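Mandelate racemase/muconate lactonizing enzyme-like protein (Rubrobacter xylanophilus DSM 9941, PDB 3CYJ) is a member of the mandelate racemase/muconate lactonizing enzyme group of the enolase superfamily, with a metal-binding barrel domain, whose own function is not established. Local coordinates at residues L191-N196 with A215-L220. Residues are numbered along the deposited sequence; the frame is centred on the assembly and turned at random.
Sequences LMVDAN and AGISYL. With NA (sodium ion), chain E.
The terminal methyl of Met192 sits squarely over one face of the Tyr219 ring, CE lying 3.5 Å from the ring centroid and only 6° off the ring normal. A bend at chi3 (64°) folds this methyl onto the aromatic face and leaves SD farther off, above the same ring, as a more distant Met-aromatic contact. The phenol's far end is tied elsewhere, its OH hydrogen-bonding to Gln268. On the other face of the sheet, toward the helices, Val193 CG2 packs 3.7 Å from Leu220 CD1 and meets Ile217 CD1, while Leu191 CD2 touches both Ile217 CG2 and Ala215 CB. Between these two layers run the backbone bonds: Val193 N donates to Tyr219 O at 2.9 Å in a nearly straight bond (N-H...O 174°), and Ser218 N donates to Leu191 O at 3.1 Å. The first joins neighbouring parallel strands of the TIM-type barrel, the two ends of a beta-alpha-beta unit whose connection is helix 201-215. Gly216, with positive phi, turns the chain out of that helix. Here a water bridges the segments, accepting from Leu191 N and donating to Gly216 O. At the opposite end of the pairing, Asp194 OD2 binds the sodium ion at 2.5 Å, with Glu221 and Glu222 completing the protein's share of the site. Lys166 also hydrogen-bonds to this carboxylate oxygen. Asp194 OD1, the other carboxylate oxygen, accepts from Asn196 N at 2.9 Å in an Asx turn, approached from above the carboxylate plane, which helps fix the rotation of the metal-binding group.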
loop_
_atom_site.group_PDB
_atom_site.type_symbol
_atom_site.label_atom_id
_atom_site.label_comp_id
_atom_site.label_asym_id
_atom_site.label_seq_id
_atom_site.Cartn_x
_atom_site.Cartn_y
_atom_site.Cartn_z
ATOM N N LEU A 191 35.598 -8.099 0.869
ATOM C CA LEU A 191 35.358 -8.661 2.201
ATOM C C LEU A 191 33.870 -8.702 2.559
ATOM O O LEU A 191 33.228 -7.668 2.608
ATOM C CB LEU A 191 36.169 -7.937 3.292
ATOM C CG LEU A 191 36.056 -8.455 4.732
ATOM C CD1 LEU A 191 36.486 -9.954 4.935
ATOM C CD2 LEU A 191 36.735 -7.526 5.723
ATOM N N MET A 192 33.348 -9.903 2.842
ATOM C CA MET A 192 31.945 -10.122 3.077
ATOM C C MET A 192 31.749 -10.558 4.531
ATOM O O MET A 192 32.568 -11.296 5.075
ATOM C CB MET A 192 31.483 -11.259 2.145
ATOM C CG MET A 192 31.871 -11.113 0.597
ATOM S SD MET A 192 31.792 -12.635 -0.333
ATOM C CE MET A 192 30.030 -12.965 -0.189
ATOM N N VAL A 193 30.667 -10.109 5.178
ATOM C CA VAL A 193 30.365 -10.555 6.566
ATOM C C VAL A 193 29.015 -11.286 6.706
ATOM O O VAL A 193 28.071 -11.041 5.950
ATOM C CB VAL A 193 30.548 -9.431 7.650
ATOM C CG1 VAL A 193 32.035 -8.833 7.640
ATOM C CG2 VAL A 193 29.485 -8.344 7.528
ATOM N N ASP A 194 28.939 -12.180 7.685
ATOM C CA ASP A 194 27.748 -12.932 7.948
ATOM C C ASP A 194 27.457 -12.830 9.444
ATOM O O ASP A 194 28.310 -13.169 10.250
ATOM C CB ASP A 194 27.923 -14.377 7.478
ATOM C CG ASP A 194 26.657 -15.226 7.661
ATOM O OD1 ASP A 194 25.583 -14.776 8.180
ATOM O OD2 ASP A 194 26.743 -16.413 7.335
ATOM N N ALA A 195 26.242 -12.375 9.797
ATOM C CA ALA A 195 25.880 -12.126 11.206
ATOM C C ALA A 195 25.012 -13.280 11.751
ATOM O O ALA A 195 24.772 -13.380 12.971
ATOM C CB ALA A 195 25.157 -10.781 11.345
ATOM N N ASN A 196 24.545 -14.145 10.841
ATOM C CA ASN A 196 23.716 -15.291 11.212
ATOM C C ASN A 196 22.601 -14.871 12.173
ATOM O O ASN A 196 22.388 -15.524 13.225
ATOM C CB ASN A 196 24.595 -16.399 11.850
ATOM C CG ASN A 196 25.527 -17.044 10.828
ATOM O OD1 ASN A 196 25.123 -18.009 10.180
ATOM N ND2 ASN A 196 26.731 -16.450 10.596
ATOM N N ALA A 215 36.315 -1.264 7.414
ATOM C CA ALA A 215 37.053 -2.206 6.548
ATOM C C ALA A 215 36.522 -2.291 5.158
ATOM O O ALA A 215 36.921 -3.192 4.425
ATOM C CB ALA A 215 37.126 -3.622 7.135
ATOM N N GLY A 216 35.624 -1.401 4.773
ATOM C CA GLY A 216 35.157 -1.406 3.387
ATOM C C GLY A 216 34.406 -2.667 2.932
ATOM O O GLY A 216 34.628 -3.175 1.816
ATOM N N ILE A 217 33.501 -3.182 3.763
ATOM C CA ILE A 217 32.786 -4.422 3.388
ATOM C C ILE A 217 31.774 -4.216 2.245
ATOM O O ILE A 217 31.246 -3.101 2.025
ATOM C CB ILE A 217 32.065 -5.080 4.601
ATOM C CG1 ILE A 217 30.910 -4.169 5.080
ATOM C CG2 ILE A 217 33.115 -5.444 5.744
ATOM C CD1 ILE A 217 29.781 -4.899 5.811
ATOM N N SER A 218 31.471 -5.316 1.548
ATOM C CA SER A 218 30.589 -5.247 0.397
ATOM C C SER A 218 29.351 -6.084 0.543
ATOM O O SER A 218 28.529 -6.147 -0.387
ATOM C CB SER A 218 31.342 -5.785 -0.839
ATOM O OG SER A 218 32.615 -5.181 -0.857
ATOM N N TYR A 219 29.211 -6.761 1.674
ATOM C CA TYR A 219 28.183 -7.815 1.764
ATOM C C TYR A 219 27.878 -8.042 3.215
ATOM O O TYR A 219 28.784 -8.237 4.029
ATOM C CB TYR A 219 28.751 -9.083 1.175
ATOM C CG TYR A 219 27.810 -10.264 0.918
ATOM C CD1 TYR A 219 27.256 -10.441 -0.344
ATOM C CD2 TYR A 219 27.608 -11.294 1.879
ATOM C CE1 TYR A 219 26.448 -11.529 -0.645
ATOM C CE2 TYR A 219 26.810 -12.421 1.577
ATOM C CZ TYR A 219 26.246 -12.518 0.309
ATOM O OH TYR A 219 25.441 -13.575 -0.091
ATOM N N LEU A 220 26.589 -7.979 3.548
ATOM C CA LEU A 220 26.139 -8.180 4.918
ATOM C C LEU A 220 25.032 -9.230 4.880
ATOM O O LEU A 220 23.927 -8.933 4.476
ATOM C CB LEU A 220 25.650 -6.859 5.565
ATOM C CG LEU A 220 24.992 -6.998 6.968
ATOM C CD1 LEU A 220 25.846 -7.907 7.918
ATOM C CD2 LEU A 220 24.681 -5.674 7.629
HETATM NA NA NA E . 24.527 -17.436 7.021
HETATM O O HOH W 1 34.954 -5.432 0.065
#